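Local structure of cycloalternan-forming enzyme (5F7U) at residues Y297-Q310 against Y319-N331. The protein is a multidomain carbohydrate-active enzyme of glycoside hydrolase family 31, with a TIM-barrel core flanked by beta-sandwich domains and a carbohydrate-binding module. The protein carries 1 engineered substitution. Numbering follows the deposited sequence.
Sequences YGMYVNSDFHSQFQ and YSFVLDNDGDMTN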
loop_
_atom_site.group_PDB
_atom_site.type_symbol
_atom_site.label_atom_id
_atom_site.label_comp_id
_atom_site.label_asym_id
_atom_site.label_seq_id
_atom_site.Cartn_x
_atom_site.Cartn_y
_atom_site.Cartn_z
ATOM N N TYR A 297 -13.564 -12.973 -0.298
ATOM C CA TYR A 297 -13.597 -12.866 1.154
ATOM C C TYR A 297 -12.223 -12.407 1.629
ATOM O O TYR A 297 -11.221 -12.548 0.919
ATOM C CB TYR A 297 -14.015 -14.201 1.824
ATOM C CG TYR A 297 -12.943 -15.262 1.668
ATOM C CD1 TYR A 297 -12.892 -16.046 0.512
ATOM C CD2 TYR A 297 -11.965 -15.437 2.639
ATOM C CE1 TYR A 297 -11.888 -16.985 0.328
ATOM C CE2 TYR A 297 -10.938 -16.375 2.470
ATOM C CZ TYR A 297 -10.929 -17.151 1.313
ATOM O OH TYR A 297 -9.929 -18.054 1.124
ATOM N N GLY A 298 -12.201 -11.857 2.841
ATOM C CA GLY A 298 -10.969 -11.607 3.569
ATOM C C GLY A 298 -10.936 -12.456 4.824
ATOM O O GLY A 298 -11.982 -12.908 5.307
ATOM N N MET A 299 -9.728 -12.683 5.347
ATOM C CA MET A 299 -9.592 -13.388 6.634
ATOM C C MET A 299 -8.632 -12.583 7.474
ATOM O O MET A 299 -7.553 -12.264 7.016
ATOM C CB MET A 299 -9.034 -14.804 6.447
ATOM C CG MET A 299 -8.901 -15.595 7.761
ATOM S SD MET A 299 -8.485 -17.346 7.514
ATOM C CE MET A 299 -10.013 -17.961 6.803
ATOM N N TYR A 300 -9.041 -12.289 8.704
ATOM C CA TYR A 300 -8.227 -11.517 9.636
ATOM C C TYR A 300 -8.080 -12.310 10.917
ATOM O O TYR A 300 -9.075 -12.627 11.560
ATOM C CB TYR A 300 -8.865 -10.141 9.904
ATOM C CG TYR A 300 -8.180 -9.362 11.023
ATOM C CD1 TYR A 300 -6.790 -9.181 11.020
ATOM C CD2 TYR A 300 -8.926 -8.833 12.090
ATOM C CE1 TYR A 300 -6.157 -8.479 12.042
ATOM C CE2 TYR A 300 -8.299 -8.118 13.115
ATOM C CZ TYR A 300 -6.919 -7.959 13.077
ATOM O OH TYR A 300 -6.281 -7.261 14.076
ATOM N N VAL A 301 -6.838 -12.633 11.288
ATOM C CA VAL A 301 -6.593 -13.334 12.565
ATOM C C VAL A 301 -6.243 -12.232 13.552
ATOM O O VAL A 301 -5.201 -11.578 13.412
ATOM C CB VAL A 301 -5.489 -14.412 12.457
ATOM C CG1 VAL A 301 -5.177 -15.060 13.820
ATOM C CG2 VAL A 301 -5.906 -15.496 11.473
ATOM N N ASN A 302 -7.130 -12.037 14.526
ATOM C CA ASN A 302 -7.047 -10.929 15.466
ATOM C C ASN A 302 -6.125 -11.258 16.627
ATOM O O ASN A 302 -6.575 -11.731 17.677
ATOM C CB ASN A 302 -8.452 -10.550 15.971
ATOM C CG ASN A 302 -8.426 -9.357 16.926
ATOM O OD1 ASN A 302 -7.500 -8.550 16.898
ATOM N ND2 ASN A 302 -9.435 -9.262 17.787
ATOM N N SER A 303 -4.829 -11.065 16.402
ATOM C CA SER A 303 -3.816 -11.271 17.438
ATOM C C SER A 303 -2.533 -10.598 17.012
ATOM O O SER A 303 -2.190 -10.609 15.835
ATOM C CB SER A 303 -3.507 -12.767 17.589
ATOM O OG SER A 303 -2.559 -12.962 18.640
ATOM N N ASP A 304 -1.809 -10.069 17.990
ATOM C CA ASP A 304 -0.496 -9.499 17.729
ATOM C C ASP A 304 0.622 -10.528 17.799
ATOM O O ASP A 304 1.748 -10.209 17.420
ATOM C CB ASP A 304 -0.215 -8.341 18.704
ATOM C CG ASP A 304 -1.090 -7.125 18.424
ATOM O OD1 ASP A 304 -1.470 -6.944 17.251
ATOM O OD2 ASP A 304 -1.372 -6.370 19.378
ATOM N N PHE A 305 0.330 -11.753 18.260
ATOM C CA PHE A 305 1.371 -12.804 18.249
ATOM C C PHE A 305 1.784 -13.136 16.814
ATOM O O PHE A 305 1.010 -12.947 15.880
ATOM C CB PHE A 305 0.880 -14.087 18.928
ATOM C CG PHE A 305 0.787 -13.996 20.434
ATOM C CD1 PHE A 305 1.920 -14.132 21.230
ATOM C CD2 PHE A 305 -0.450 -13.829 21.062
ATOM C CE1 PHE A 305 1.825 -14.061 22.622
ATOM C CE2 PHE A 305 -0.552 -13.778 22.453
ATOM C CZ PHE A 305 0.589 -13.877 23.240
ATOM N N HIS A 306 3.017 -13.613 16.652
ATOM C CA HIS A 306 3.451 -14.136 15.353
ATOM C C HIS A 306 2.500 -15.238 14.857
ATOM O O HIS A 306 2.076 -16.111 15.622
ATOM C CB HIS A 306 4.870 -14.683 15.473
ATOM C CG HIS A 306 5.252 -15.601 14.358
ATOM N ND1 HIS A 306 5.350 -16.964 14.525
ATOM C CD2 HIS A 306 5.539 -15.356 13.057
ATOM C CE1 HIS A 306 5.692 -17.519 13.375
ATOM N NE2 HIS A 306 5.815 -16.565 12.469
ATOM N N SER A 307 2.170 -15.173 13.575
ATOM C CA SER A 307 1.440 -16.239 12.905
ATOM C C SER A 307 2.170 -16.594 11.601
ATOM O O SER A 307 2.928 -15.767 11.031
ATOM C CB SER A 307 -0.013 -15.827 12.614
ATOM O OG SER A 307 -0.077 -14.591 11.901
ATOM N N GLN A 308 1.961 -17.830 11.164
ATOM C CA GLN A 308 2.406 -18.279 9.846
ATOM C C GLN A 308 1.200 -18.691 9.022
ATOM O O GLN A 308 0.405 -19.526 9.463
ATOM C CB GLN A 308 3.400 -19.444 9.980
ATOM C CG GLN A 308 4.033 -19.865 8.652
ATOM C CD GLN A 308 4.850 -21.129 8.793
ATOM O OE1 GLN A 308 4.320 -22.192 9.049
ATOM N NE2 GLN A 308 6.146 -21.007 8.627
ATOM N N PHE A 309 1.072 -18.098 7.830
ATOM C CA PHE A 309 0.022 -18.459 6.879
ATOM C C PHE A 309 0.628 -19.360 5.816
ATOM O O PHE A 309 1.504 -18.942 5.045
ATOM C CB PHE A 309 -0.559 -17.187 6.228
ATOM C CG PHE A 309 -1.467 -16.401 7.136
ATOM C CD1 PHE A 309 -0.949 -15.444 8.041
ATOM C CD2 PHE A 309 -2.839 -16.582 7.086
ATOM C CE1 PHE A 309 -1.809 -14.723 8.896
ATOM C CE2 PHE A 309 -3.707 -15.849 7.917
ATOM C CZ PHE A 309 -3.192 -14.928 8.830
ATOM N N GLN A 310 0.171 -20.606 5.793
ATOM C CA GLN A 310 0.665 -21.597 4.864
ATOM C C GLN A 310 -0.292 -21.636 3.673
ATOM O O GLN A 310 -1.330 -22.291 3.731
ATOM C CB GLN A 310 0.732 -22.956 5.572
ATOM C CG GLN A 310 1.667 -22.929 6.778
ATOM C CD GLN A 310 1.625 -24.206 7.589
ATOM O OE1 GLN A 310 0.861 -25.123 7.291
ATOM N NE2 GLN A 310 2.443 -24.268 8.628
ATOM N N TYR A 319 -4.979 -24.287 2.645
ATOM C CA TYR A 319 -4.283 -23.191 3.344
ATOM C C TYR A 319 -4.542 -23.212 4.838
ATOM O O TYR A 319 -5.591 -23.668 5.289
ATOM C CB TYR A 319 -4.516 -21.797 2.731
ATOM C CG TYR A 319 -5.853 -21.157 3.028
ATOM C CD1 TYR A 319 -6.048 -20.381 4.189
ATOM C CD2 TYR A 319 -6.920 -21.306 2.141
ATOM C CE1 TYR A 319 -7.284 -19.767 4.444
ATOM C CE2 TYR A 319 -8.159 -20.690 2.374
ATOM C CZ TYR A 319 -8.332 -19.915 3.526
ATOM O OH TYR A 319 -9.561 -19.335 3.760
ATOM N N SER A 320 -3.573 -22.709 5.604
ATOM C CA SER A 320 -3.626 -22.858 7.055
ATOM C C SER A 320 -3.075 -21.619 7.708
ATOM O O SER A 320 -2.242 -20.935 7.109
ATOM C CB SER A 320 -2.787 -24.052 7.506
ATOM O OG SER A 320 -3.118 -25.233 6.777
ATOM N N PHE A 321 -3.537 -21.333 8.921
ATOM C CA PHE A 321 -2.782 -20.424 9.770
ATOM C C PHE A 321 -2.354 -21.142 11.027
ATOM O O PHE A 321 -3.054 -22.008 11.525
ATOM C CB PHE A 321 -3.500 -19.093 10.053
ATOM C CG PHE A 321 -4.791 -19.217 10.827
ATOM C CD1 PHE A 321 -4.787 -19.444 12.207
ATOM C CD2 PHE A 321 -6.020 -19.048 10.175
ATOM C CE1 PHE A 321 -5.980 -19.537 12.916
ATOM C CE2 PHE A 321 -7.224 -19.122 10.879
ATOM C CZ PHE A 321 -7.198 -19.385 12.251
ATOM N N VAL A 322 -1.172 -20.783 11.506
ATOM C CA VAL A 322 -0.672 -21.312 12.773
ATOM C C VAL A 322 -0.319 -20.077 13.576
ATOM O O VAL A 322 0.535 -19.284 13.160
ATOM C CB VAL A 322 0.559 -22.227 12.593
ATOM C CG1 VAL A 322 1.015 -22.765 13.952
ATOM C CG2 VAL A 322 0.220 -23.394 11.685
ATOM N N LEU A 323 -1.016 -19.897 14.686
ATOM C CA LEU A 323 -0.890 -18.686 15.496
ATOM C C LEU A 323 -0.225 -19.029 16.811
ATOM O O LEU A 323 -0.669 -19.954 17.503
ATOM C CB LEU A 323 -2.287 -18.085 15.768
ATOM C CG LEU A 323 -2.343 -16.896 16.741
ATOM C CD1 LEU A 323 -1.636 -15.645 16.225
ATOM C CD2 LEU A 323 -3.783 -16.552 17.093
ATOM N N ASP A 324 0.818 -18.277 17.161
ATOM C CA ASP A 324 1.520 -18.469 18.435
ATOM C C ASP A 324 0.728 -17.898 19.610
ATOM O O ASP A 324 -0.160 -17.058 19.444
ATOM C CB ASP A 324 2.917 -17.818 18.387
ATOM C CG ASP A 324 3.849 -18.484 17.360
ATOM O OD1 ASP A 324 3.534 -19.567 16.805
ATOM O OD2 ASP A 324 4.927 -17.920 17.123
ATOM N N ASN A 325 1.038 -18.396 20.799
ATOM C CA ASN A 325 0.470 -17.883 22.035
ATOM C C ASN A 325 1.558 -17.922 23.107
ATOM O O ASN A 325 2.533 -18.647 22.949
ATOM C CB ASN A 325 -0.702 -18.755 22.458
ATOM C CG ASN A 325 -1.542 -18.113 23.550
ATOM O OD1 ASN A 325 -1.882 -16.929 23.467
ATOM N ND2 ASN A 325 -1.866 -18.886 24.584
ATOM N N ASP A 326 1.401 -17.146 24.178
ATOM C CA ASP A 326 2.409 -17.105 25.236
ATOM C C ASP A 326 2.227 -18.206 26.279
ATOM O O ASP A 326 2.916 -18.215 27.288
ATOM C CB ASP A 326 2.404 -15.728 25.905
ATOM C CG ASP A 326 1.074 -15.394 26.571
ATOM O OD1 ASP A 326 0.057 -16.097 26.363
ATOM O OD2 ASP A 326 1.030 -14.400 27.311
ATOM N N GLY A 327 1.288 -19.119 26.039
ATOM C CA GLY A 327 0.994 -20.193 26.989
ATOM C C GLY A 327 -0.284 -19.980 27.784
ATOM O O GLY A 327 -0.841 -20.937 28.319
ATOM N N ASP A 328 -0.721 -18.731 27.896
ATOM C CA ASP A 328 -1.928 -18.387 28.660
ATOM C C ASP A 328 -3.165 -19.117 28.092
ATOM O O ASP A 328 -3.570 -18.873 26.947
ATOM C CB ASP A 328 -2.133 -16.864 28.634
ATOM C CG ASP A 328 -3.289 -16.400 29.518
ATOM O OD1 ASP A 328 -4.140 -17.212 29.940
ATOM O OD2 ASP A 328 -3.332 -15.182 29.785
ATOM N N MET A 329 -3.738 -20.003 28.914
ATOM C CA MET A 329 -4.839 -20.870 28.488
ATOM C C MET A 329 -6.148 -20.114 28.353
ATOM O O MET A 329 -7.116 -20.675 27.862
ATOM C CB MET A 329 -5.027 -22.033 29.461
ATOM C CG MET A 329 -3.810 -22.938 29.530
ATOM S SD MET A 329 -4.018 -24.296 30.681
ATOM C CE MET A 329 -5.185 -25.267 29.736
ATOM N N THR A 330 -6.165 -18.850 28.776
ATOM C CA THR A 330 -7.382 -18.020 28.702
ATOM C C THR A 330 -7.431 -17.125 27.452
ATOM O O THR A 330 -8.418 -16.411 27.247
ATOM C CB THR A 330 -7.584 -17.167 29.984
ATOM O OG1 THR A 330 -6.580 -16.142 30.047
ATOM C CG2 THR A 330 -7.504 -18.036 31.224
ATOM N N ASN A 331 -6.383 -17.162 26.616
ATOM C CA ASN A 331 -6.356 -16.372 25.369
ATOM C C ASN A 331 -7.085 -17.115 24.244
ATOM O O ASN A 331 -6.521 -18.066 23.689
ATOM C CB ASN A 331 -4.904 -16.124 24.897
ATOM C CG ASN A 331 -4.157 -15.089 25.728
ATOM O OD1 ASN A 331 -4.759 -14.319 26.482
ATOM N ND2 ASN A 331 -2.815 -15.061 25.580
HETATM O O HOH W 1 -0.916 -26.068 5.317
#
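Val301 lays its CG2 methyl over the centre of the Phe321 ring, 3.8 Å from the centroid, while Met299 SD meets the same ring at its edge, 4.0 Å from Phe321 CD2. Phe321 CG sits between its backbone N and carbonyl carbon (chi1 64°), directing the ring toward strand 297-301. Its CB meanwhile sits over a face of the Phe309 ring, toward the rim. Met299, bent at its last torsion, turns CE to the edge of the Tyr319 ring. Tyr319 OH hydrogen-bonds Thr216 OG1 and Tyr297 OH hydrogen-bonds Glu248 OE2. Further along, Leu323 tucks both methyls against Ser303 CB, with CD2 also 3.9 Å from Val301 CG1.

Strands 307-310 and 319-327 form an antiparallel hairpin, where Gln308 pairs with Val322 and Gln310 with Ser320 through backbone bonds. Gln310 NE2 donates to Gln308 OE1 at 2.8 Å, and a water joins Gln310 OE1 to Ser320 OG, which also hydrogen-bonds Asn241. Just before strand 307-310, His306 O accepts from Asp324 N, and His306 ND1 gives a 2.8 Å bond to Asp324 OD2, which lies in the imidazole plane although the nitrogen approaches from above the carboxylate. Glu268 bonds both His306 NE2 and Gln308 NE2. The Phe305 ring covers the backbone at Asn325, whose CA is 4.0 Å from the Phe305 ring centroid.

In this galactose mutarotase-like domain, the hairpin face toward strand 297-301 is mainly apolar but carries Ser307; the other is mainly polar but includes Val322. Two carboxylates, one at each imidazole nitrogen, fix the rotation of His306 and would probably favour its protonated form.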